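Local atomic coordinates of uncharacterized protein (Bacteroides dorei DSM 17855, PDB entry 5TGF), a protein that is probably a serine hydrolase of the beta-lactamase-related family and binds calcium, its substrate and physiological role being unknown. Residues A[118-126]-A[188-199]; A[252-261]-A[268-276]. All blocks are in the same frame, centred on the assembly; numbering follows the deposited sequence.

Contact 1 of 2, residues A[118-126]-A[188-199]; sequences RVDNYNHLD and PVNTDGGHAPML
Two loops, each leading into a helix, come together with Asp120 beside Pro197 (CA atoms 5.4 Å apart) and Asn123 beside Pro188, which, like Pro197, follows a cis peptide bond. The one direct hydrogen bond between them is Val189 N to Asn123 OD1, 2.8 Å long and nearly straight (166°), the N-H approaching OD1 in the plane of the Asn123 side-chain carbonyl. With CG beside its backbone N (chi1 -69°), Asn123 swings its amide to the Pro188-Val189 junction, and a water links its ND2 to Val189 O. Asp120 OD1 accepts a hydrogen bond from Tyr122 N, closing an Asx turn, and another from a second water, which also donates to Tyr122 O and accepts from Met198 N, 2.9 Å away. Pro197 CB packs on Asp120 CG at 3.7 Å, while Asn121 points OD1 at Ala196 CB and sets ND2 beside Thr191 CG2. Selenomethionine Met198, bent at chi3 (-69°), brings CE to Asn123 O and rests SE on Leu125 CD2 at 4.1 Å. Leu125 CD1 also meets Leu199 CD1. Gln153 of helix 150-163 touches Leu125 and Pro197, and Phe167 of helix 167-179 packs on Leu125 and Leu199 at the starts of helices 125-133 and 198-201.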
loop_
_atom_site.group_PDB
_atom_site.type_symbol
_atom_site.label_atom_id
_atom_site.label_comp_id
_atom_site.label_asym_id
_atom_site.label_seq_id
_atom_site.Cartn_x
_atom_site.Cartn_y
_atom_site.Cartn_z
ATOM N N ARG A 118 -17.127 13.071 11.173
ATOM C CA ARG A 118 -17.273 12.704 9.758
ATOM C C ARG A 118 -16.226 11.618 9.398
ATOM O O ARG A 118 -15.120 11.586 9.966
ATOM C CB ARG A 118 -17.098 13.922 8.846
ATOM C CG ARG A 118 -18.356 14.776 8.588
ATOM C CD ARG A 118 -19.300 14.203 7.483
ATOM N NE ARG A 118 -18.675 13.888 6.174
ATOM C CZ ARG A 118 -18.779 12.719 5.501
ATOM N NH1 ARG A 118 -19.493 11.701 5.966
ATOM N NH2 ARG A 118 -18.160 12.549 4.333
ATOM N N VAL A 119 -16.592 10.716 8.497
ATOM C CA VAL A 119 -15.654 9.723 7.962
ATOM C C VAL A 119 -15.812 9.652 6.435
ATOM O O VAL A 119 -16.934 9.569 5.938
ATOM C CB VAL A 119 -15.952 8.323 8.497
ATOM C CG1 VAL A 119 -14.883 7.342 8.008
ATOM C CG2 VAL A 119 -16.013 8.328 10.020
ATOM N N ASP A 120 -14.722 9.749 5.692
ATOM C CA ASP A 120 -14.788 9.611 4.212
ATOM C C ASP A 120 -15.000 8.147 3.850
ATOM O O ASP A 120 -14.055 7.365 3.952
ATOM C CB ASP A 120 -13.488 10.101 3.542
ATOM C CG ASP A 120 -13.489 9.915 2.009
ATOM O OD1 ASP A 120 -14.247 9.047 1.505
ATOM O OD2 ASP A 120 -12.716 10.626 1.292
ATOM N N ASN A 121 -16.259 7.784 3.552
ATOM C CA ASN A 121 -16.642 6.453 3.058
ATOM C C ASN A 121 -17.195 6.569 1.618
ATOM O O ASN A 121 -17.933 5.696 1.158
ATOM C CB ASN A 121 -17.723 5.822 3.956
ATOM C CG ASN A 121 -17.213 5.466 5.337
ATOM O OD1 ASN A 121 -16.091 5.001 5.487
ATOM N ND2 ASN A 121 -18.056 5.635 6.346
ATOM N N TYR A 122 -16.829 7.623 0.904
ATOM C CA TYR A 122 -17.411 7.884 -0.421
ATOM C C TYR A 122 -17.147 6.739 -1.399
ATOM O O TYR A 122 -16.046 6.265 -1.500
ATOM C CB TYR A 122 -16.835 9.167 -1.009
ATOM C CG TYR A 122 -17.378 10.442 -0.351
ATOM C CD1 TYR A 122 -18.610 10.944 -0.735
ATOM C CD2 TYR A 122 -16.654 11.137 0.604
ATOM C CE1 TYR A 122 -19.106 12.120 -0.201
ATOM C CE2 TYR A 122 -17.131 12.314 1.147
ATOM C CZ TYR A 122 -18.375 12.798 0.747
ATOM O OH TYR A 122 -18.922 13.981 1.239
ATOM N N ASN A 123 -18.143 6.422 -2.204
ATOM C CA ASN A 123 -17.957 5.489 -3.330
ATOM C C ASN A 123 -17.733 6.196 -4.665
ATOM O O ASN A 123 -17.524 5.536 -5.696
ATOM C CB ASN A 123 -19.129 4.532 -3.412
ATOM C CG ASN A 123 -19.161 3.579 -2.264
ATOM O OD1 ASN A 123 -18.154 2.959 -1.926
ATOM N ND2 ASN A 123 -20.323 3.390 -1.707
ATOM N N HIS A 124 -17.672 7.524 -4.637
ATOM C CA HIS A 124 -17.290 8.289 -5.817
ATOM C C HIS A 124 -16.301 9.358 -5.474
ATOM O O HIS A 124 -16.535 10.200 -4.575
ATOM C CB HIS A 124 -18.525 8.920 -6.482
ATOM C CG HIS A 124 -19.577 7.930 -6.832
ATOM N ND1 HIS A 124 -19.510 7.142 -7.961
ATOM C CD2 HIS A 124 -20.674 7.522 -6.151
ATOM C CE1 HIS A 124 -20.502 6.266 -7.941
ATOM N NE2 HIS A 124 -21.223 6.482 -6.854
ATOM N N LEU A 125 -15.180 9.358 -6.177
ATOM C CA LEU A 125 -14.128 10.277 -5.821
ATOM C C LEU A 125 -14.460 11.741 -6.094
ATOM O O LEU A 125 -13.975 12.631 -5.394
ATOM C CB LEU A 125 -12.827 9.870 -6.490
ATOM C CG LEU A 125 -12.249 8.540 -6.036
ATOM C CD1 LEU A 125 -10.901 8.358 -6.735
ATOM C CD2 LEU A 125 -12.111 8.480 -4.517
ATOM N N ASP A 126 -15.313 12.010 -7.087
ATOM C CA ASP A 126 -15.676 13.399 -7.331
ATOM C C ASP A 126 -16.360 14.045 -6.134
ATOM O O ASP A 126 -16.045 15.190 -5.782
ATOM C CB ASP A 126 -16.491 13.571 -8.623
ATOM C CG ASP A 126 -17.869 12.909 -8.586
ATOM O OD1 ASP A 126 -18.195 12.091 -7.692
ATOM O OD2 ASP A 126 -18.629 13.164 -9.549
ATOM N N PRO A 188 -17.514 -1.182 -3.646
ATOM C CA PRO A 188 -17.930 -0.245 -2.594
ATOM C C PRO A 188 -17.132 -0.399 -1.310
ATOM O O PRO A 188 -16.621 -1.497 -0.990
ATOM C CB PRO A 188 -19.399 -0.595 -2.356
ATOM C CG PRO A 188 -19.520 -2.020 -2.766
ATOM C CD PRO A 188 -18.493 -2.278 -3.837
ATOM N N VAL A 189 -17.027 0.716 -0.606
ATOM C CA VAL A 189 -16.252 0.843 0.623
ATOM C C VAL A 189 -17.027 0.235 1.783
ATOM O O VAL A 189 -18.185 0.583 1.986
ATOM C CB VAL A 189 -15.960 2.333 0.866
ATOM C CG1 VAL A 189 -15.239 2.580 2.173
ATOM C CG2 VAL A 189 -15.159 2.871 -0.293
ATOM N N ASN A 190 -16.427 -0.730 2.480
ATOM C CA ASN A 190 -16.964 -1.274 3.728
ATOM C C ASN A 190 -16.831 -0.224 4.830
ATOM O O ASN A 190 -15.775 0.396 4.979
ATOM C CB ASN A 190 -16.209 -2.549 4.138
ATOM C CG ASN A 190 -16.588 -3.049 5.528
ATOM O OD1 ASN A 190 -16.072 -2.569 6.543
ATOM N ND2 ASN A 190 -17.516 -3.993 5.585
ATOM N N THR A 191 -17.870 -0.085 5.647
ATOM C CA THR A 191 -17.956 1.028 6.584
ATOM C C THR A 191 -17.799 0.632 8.046
ATOM O O THR A 191 -18.144 1.405 8.962
ATOM C CB THR A 191 -19.271 1.800 6.371
ATOM O OG1 THR A 191 -20.350 0.898 6.514
ATOM C CG2 THR A 191 -19.333 2.390 5.001
ATOM N N ASP A 192 -17.287 -0.562 8.299
ATOM C CA ASP A 192 -17.172 -1.055 9.669
ATOM C C ASP A 192 -16.097 -0.346 10.498
ATOM O O ASP A 192 -16.035 -0.481 11.724
ATOM C CB ASP A 192 -16.955 -2.574 9.651
ATOM C CG ASP A 192 -18.161 -3.340 9.052
ATOM O OD1 ASP A 192 -19.292 -2.799 8.971
ATOM O OD2 ASP A 192 -17.955 -4.496 8.668
ATOM N N GLY A 193 -15.251 0.412 9.831
ATOM C CA GLY A 193 -14.203 1.179 10.484
ATOM C C GLY A 193 -12.841 0.648 10.105
ATOM O O GLY A 193 -12.559 -0.564 10.235
ATOM N N GLY A 194 -12.001 1.540 9.585
ATOM C CA GLY A 194 -10.664 1.183 9.188
ATOM C C GLY A 194 -10.509 0.549 7.813
ATOM O O GLY A 194 -9.382 0.140 7.439
ATOM N N HIS A 195 -11.584 0.531 7.035
ATOM C CA HIS A 195 -11.512 0.094 5.634
ATOM C C HIS A 195 -11.885 1.203 4.652
ATOM O O HIS A 195 -12.556 0.986 3.627
ATOM C CB HIS A 195 -12.384 -1.140 5.398
ATOM C CG HIS A 195 -12.276 -2.190 6.463
ATOM N ND1 HIS A 195 -13.384 -2.820 6.997
ATOM C CD2 HIS A 195 -11.208 -2.715 7.101
ATOM C CE1 HIS A 195 -12.997 -3.667 7.935
ATOM N NE2 HIS A 195 -11.681 -3.624 8.010
ATOM N N ALA A 196 -11.372 2.384 4.942
ATOM C CA ALA A 196 -11.732 3.621 4.254
ATOM C C ALA A 196 -10.604 4.625 4.493
ATOM O O ALA A 196 -9.832 4.430 5.431
ATOM C CB ALA A 196 -13.036 4.170 4.811
ATOM N N PRO A 197 -10.441 5.645 3.616
ATOM C CA PRO A 197 -11.211 5.947 2.405
ATOM C C PRO A 197 -10.856 4.998 1.268
ATOM O O PRO A 197 -10.018 4.120 1.452
ATOM C CB PRO A 197 -10.811 7.382 2.056
ATOM C CG PRO A 197 -9.565 7.649 2.775
ATOM C CD PRO A 197 -9.363 6.617 3.853
HETATM N N MSE A 198 -11.494 5.163 0.120
HETATM C CA MSE A 198 -11.362 4.172 -0.995
HETATM C C MSE A 198 -9.934 3.721 -1.233
HETATM O O MSE A 198 -9.632 2.518 -1.188
HETATM C CB MSE A 198 -11.985 4.764 -2.277
HETATM C CG MSE A 198 -12.106 3.702 -3.373
HETATM SE SE MSE A 198 -12.668 4.487 -5.098
HETATM C CE MSE A 198 -14.496 4.946 -4.541
ATOM N N LEU A 199 -9.061 4.635 -1.639
ATOM C CA LEU A 199 -7.733 4.232 -2.098
ATOM C C LEU A 199 -6.917 3.829 -0.877
ATOM O O LEU A 199 -6.180 2.818 -0.895
ATOM C CB LEU A 199 -7.000 5.347 -2.847
ATOM C CG LEU A 199 -7.268 5.405 -4.383
ATOM C CD1 LEU A 199 -8.703 5.840 -4.635
ATOM C CD2 LEU A 199 -6.294 6.320 -5.097
HETATM O O HOH W 1 -13.764 6.894 0.019
HETATM O O HOH W 2 -17.273 3.975 9.219
HETATM O O HOH W 3 -20.362 1.422 0.809
#

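Contact 2 of 2, residues A[252-261]-A[268-276]; sequences YVEKALGQHH and GEWRELVDE
Over one face of the Trp270 indole sits Tyr252, its CB 3.9 Å from the centroid of the six-membered ring in a CH-pi contact and its ring edge pointing at the five-membered ring, centroids 4.8 Å apart and planes at 50°. The His261 ring carries Val274 over one face, CB 4.2 Å from the centroid, and at its edge NE2 donates to Arg271 O, 2.9 Å away, with the acceptor almost in the ring plane. The chi1 of +57° puts CG between the backbone N and the carbonyl carbon, which turns the NE2 edge to Arg271 O. Tyr252 OH donates to Glu272 OE2 at 2.7 Å, reaching the carboxylate on its anti side and 32° out of plane. Ser285 also bonds OE2, and Tyr293 and Gln283 hold OE1, so the buried carboxylate is gripped at both oxygens and probably stays charged. Val253 CG2 fits against Trp270 CE3 at 3.7 Å, and Leu257 lies across the Glu272 chain. Gln259, bent back so that NE2 donates to Leu257 O, leaves OE1 to a water that accepts from Val274 N. Glu272 and Leu273 form a classic beta bulge opposite Gln283. Here helix 252-257 packs beside an edge strand of the antiparallel sheet, 270-274, its axis 9.0 Å from that of 270-272, within the alpha/beta domain characteristic of serine beta-lactamases and their relatives.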
loop_
_atom_site.group_PDB
_atom_site.type_symbol
_atom_site.label_atom_id
_atom_site.label_comp_id
_atom_site.label_asym_id
_atom_site.label_seq_id
_atom_site.Cartn_x
_atom_site.Cartn_y
_atom_site.Cartn_z
ATOM N N TYR A 252 6.519 4.522 11.163
ATOM C CA TYR A 252 6.508 3.061 11.061
ATOM C C TYR A 252 7.867 2.421 10.813
ATOM O O TYR A 252 8.203 1.438 11.461
ATOM C CB TYR A 252 5.495 2.614 10.001
ATOM C CG TYR A 252 5.641 1.163 9.624
ATOM C CD1 TYR A 252 5.033 0.135 10.349
ATOM C CD2 TYR A 252 6.388 0.833 8.539
ATOM C CE1 TYR A 252 5.203 -1.179 9.950
ATOM C CE2 TYR A 252 6.534 -0.462 8.134
ATOM C CZ TYR A 252 5.986 -1.463 8.869
ATOM O OH TYR A 252 6.298 -2.751 8.443
ATOM N N VAL A 253 8.661 2.955 9.894
ATOM C CA VAL A 253 9.940 2.297 9.582
ATOM C C VAL A 253 10.903 2.305 10.806
ATOM O O VAL A 253 11.561 1.272 11.115
ATOM C CB VAL A 253 10.573 2.888 8.312
ATOM C CG1 VAL A 253 12.027 2.515 8.183
ATOM C CG2 VAL A 253 9.787 2.478 7.073
ATOM N N GLU A 254 10.971 3.435 11.498
ATOM C CA GLU A 254 11.827 3.553 12.691
ATOM C C GLU A 254 11.287 2.702 13.845
ATOM O O GLU A 254 12.027 1.915 14.435
ATOM C CB GLU A 254 11.983 5.025 13.170
ATOM C CG GLU A 254 12.764 5.162 14.509
ATOM C CD GLU A 254 12.638 6.562 15.171
ATOM O OE1 GLU A 254 12.660 7.560 14.428
ATOM O OE2 GLU A 254 12.462 6.687 16.430
ATOM N N LYS A 255 9.977 2.750 14.037
ATOM C CA LYS A 255 9.322 2.079 15.144
ATOM C C LYS A 255 9.244 0.565 14.967
ATOM O O LYS A 255 9.468 -0.178 15.905
ATOM C CB LYS A 255 7.906 2.652 15.337
ATOM C CG LYS A 255 7.227 2.107 16.579
ATOM C CD LYS A 255 6.082 2.994 17.023
ATOM C CE LYS A 255 5.190 2.225 17.972
ATOM N NZ LYS A 255 3.979 3.012 18.312
ATOM N N ALA A 256 8.929 0.124 13.761
ATOM C CA ALA A 256 8.753 -1.297 13.466
ATOM C C ALA A 256 10.016 -2.032 13.063
ATOM O O ALA A 256 10.149 -3.234 13.336
ATOM C CB ALA A 256 7.678 -1.483 12.388
ATOM N N LEU A 257 10.922 -1.363 12.348
ATOM C CA LEU A 257 12.126 -2.000 11.856
ATOM C C LEU A 257 13.431 -1.488 12.458
ATOM O O LEU A 257 14.505 -2.007 12.125
ATOM C CB LEU A 257 12.198 -1.937 10.311
ATOM C CG LEU A 257 11.075 -2.633 9.558
ATOM C CD1 LEU A 257 10.072 -1.646 8.982
ATOM C CD2 LEU A 257 11.642 -3.509 8.471
ATOM N N GLY A 258 13.380 -0.385 13.205
ATOM C CA GLY A 258 14.635 0.188 13.748
ATOM C C GLY A 258 15.543 0.855 12.744
ATOM O O GLY A 258 16.748 1.012 12.997
ATOM N N GLN A 259 15.024 1.215 11.579
ATOM C CA GLN A 259 15.852 1.839 10.557
ATOM C C GLN A 259 15.650 3.349 10.632
ATOM O O GLN A 259 14.499 3.828 10.799
ATOM C CB GLN A 259 15.475 1.331 9.175
ATOM C CG GLN A 259 15.420 -0.184 9.043
ATOM C CD GLN A 259 16.782 -0.855 9.274
ATOM O OE1 GLN A 259 17.681 -0.739 8.461
ATOM N NE2 GLN A 259 16.926 -1.524 10.392
ATOM N N HIS A 260 16.717 4.113 10.401
ATOM C CA HIS A 260 16.659 5.570 10.668
ATOM C C HIS A 260 16.845 6.486 9.455
ATOM O O HIS A 260 16.967 7.718 9.604
ATOM C CB HIS A 260 17.706 5.945 11.748
ATOM C CG HIS A 260 17.623 5.112 12.986
ATOM N ND1 HIS A 260 16.636 5.286 13.930
ATOM C CD2 HIS A 260 18.430 4.137 13.462
ATOM C CE1 HIS A 260 16.793 4.406 14.896
ATOM N NE2 HIS A 260 17.889 3.713 14.649
ATOM N N HIS A 261 16.859 5.924 8.251
ATOM C CA HIS A 261 16.863 6.726 7.050
ATOM C C HIS A 261 15.610 7.612 6.987
ATOM O O HIS A 261 14.568 7.283 7.577
ATOM C CB HIS A 261 17.003 5.868 5.784
ATOM C CG HIS A 261 15.942 4.825 5.627
ATOM N ND1 HIS A 261 15.919 3.673 6.380
ATOM C CD2 HIS A 261 14.884 4.745 4.782
ATOM C CE1 HIS A 261 14.887 2.932 6.019
ATOM N NE2 HIS A 261 14.231 3.569 5.060
ATOM N N GLY A 268 2.786 5.238 -2.466
ATOM C CA GLY A 268 1.910 4.234 -1.836
ATOM C C GLY A 268 2.576 2.993 -1.243
ATOM O O GLY A 268 1.955 1.964 -1.172
ATOM N N GLU A 269 3.838 3.097 -0.840
ATOM C CA GLU A 269 4.587 1.974 -0.334
ATOM C C GLU A 269 5.743 2.464 0.544
ATOM O O GLU A 269 6.359 3.537 0.265
ATOM C CB GLU A 269 5.123 1.129 -1.490
ATOM C CG GLU A 269 6.067 1.868 -2.448
ATOM C CD GLU A 269 5.974 1.333 -3.891
ATOM O OE1 GLU A 269 6.872 0.571 -4.332
ATOM O OE2 GLU A 269 4.937 1.611 -4.576
ATOM N N TRP A 270 6.040 1.692 1.586
ATOM C CA TRP A 270 7.152 1.985 2.487
ATOM C C TRP A 270 8.445 1.411 1.941
ATOM O O TRP A 270 8.499 0.249 1.454
ATOM C CB TRP A 270 6.922 1.384 3.899
ATOM C CG TRP A 270 5.709 1.905 4.639
ATOM C CD1 TRP A 270 4.433 1.386 4.619
ATOM C CD2 TRP A 270 5.668 3.006 5.543
ATOM N NE1 TRP A 270 3.602 2.156 5.383
ATOM C CE2 TRP A 270 4.337 3.151 5.967
ATOM C CE3 TRP A 270 6.618 3.964 5.952
ATOM C CZ2 TRP A 270 3.931 4.182 6.809
ATOM C CZ3 TRP A 270 6.205 4.979 6.828
ATOM C CH2 TRP A 270 4.895 5.079 7.240
ATOM N N ARG A 271 9.488 2.217 2.048
ATOM C CA ARG A 271 10.864 1.813 1.840
ATOM C C ARG A 271 11.479 1.342 3.153
ATOM O O ARG A 271 11.965 2.133 3.940
ATOM C CB ARG A 271 11.637 2.976 1.217
ATOM C CG ARG A 271 11.108 3.384 -0.165
ATOM C CD ARG A 271 11.719 4.659 -0.756
ATOM N NE ARG A 271 13.097 4.938 -0.330
ATOM C CZ ARG A 271 14.204 4.820 -1.054
ATOM N NH1 ARG A 271 14.216 4.308 -2.276
ATOM N NH2 ARG A 271 15.331 5.167 -0.498
ATOM N N GLU A 272 11.281 0.066 3.477
ATOM C CA GLU A 272 11.610 -0.435 4.817
ATOM C C GLU A 272 13.133 -0.580 5.007
ATOM O O GLU A 272 13.653 -0.242 6.062
ATOM C CB GLU A 272 10.965 -1.791 5.095
ATOM C CG GLU A 272 9.450 -1.746 5.196
ATOM C CD GLU A 272 8.854 -3.065 5.681
ATOM O OE1 GLU A 272 9.453 -4.125 5.455
ATOM O OE2 GLU A 272 7.738 -3.035 6.205
ATOM N N LEU A 273 13.836 -1.107 4.008
ATOM C CA LEU A 273 15.299 -1.241 4.103
ATOM C C LEU A 273 15.923 -0.593 2.867
ATOM O O LEU A 273 15.521 -0.884 1.706
ATOM C CB LEU A 273 15.709 -2.713 4.170
ATOM C CG LEU A 273 15.077 -3.573 5.246
ATOM C CD1 LEU A 273 15.472 -5.049 5.072
ATOM C CD2 LEU A 273 15.505 -3.045 6.605
ATOM N N VAL A 274 16.974 0.196 3.115
ATOM C CA VAL A 274 17.573 1.006 2.066
ATOM C C VAL A 274 19.084 0.880 2.104
ATOM O O VAL A 274 19.688 0.771 3.180
ATOM C CB VAL A 274 17.127 2.483 2.220
ATOM C CG1 VAL A 274 17.837 3.388 1.250
ATOM C CG2 VAL A 274 15.628 2.618 1.965
ATOM N N ASP A 275 19.676 0.790 0.918
ATOM C CA ASP A 275 21.146 0.838 0.787
ATOM C C ASP A 275 21.599 2.316 0.691
ATOM O O ASP A 275 21.300 2.989 -0.297
ATOM C CB ASP A 275 21.582 0.048 -0.444
ATOM C CG ASP A 275 23.089 0.119 -0.689
ATOM O OD1 ASP A 275 23.845 -0.360 0.167
ATOM O OD2 ASP A 275 23.507 0.720 -1.709
ATOM N N GLU A 276 22.291 2.799 1.726
ATOM C CA GLU A 276 22.788 4.196 1.789
ATOM C C GLU A 276 23.624 4.599 0.562
ATOM O O GLU A 276 23.395 5.644 -0.023
ATOM C CB GLU A 276 23.639 4.435 3.065
ATOM C CG GLU A 276 22.857 4.749 4.349
ATOM C CD GLU A 276 22.178 3.537 5.000
ATOM O OE1 GLU A 276 21.362 3.737 5.947
ATOM O OE2 GLU A 276 22.463 2.391 4.574
HETATM O O HOH W 4 17.862 0.242 5.977
HETATM O O HOH W 5 18.582 2.848 7.006
#

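How the contacts relate
From the N terminus, the chain forms helix 11-22, then strands 28-35 and 38-46, and enters a largely helical region, where contact 1 joins 118-126 to 188-199 and closes a loop of 61 residues that holds helices 150-163 and 167-179 and no strand. Only after this does 252-261 meet 268-276, across six intervening residues, so contact 2 is a local closure and the two follow in series, neither nesting nor crossing. The centres of contact 1 and contact 2 lie about 28 Å apart, on opposite sides of the chain's centre, and their nearest atoms about 8 Å. Contact 1 joins loops within the helical part; contact 2 fastens helix 252-257 to the sheet edge.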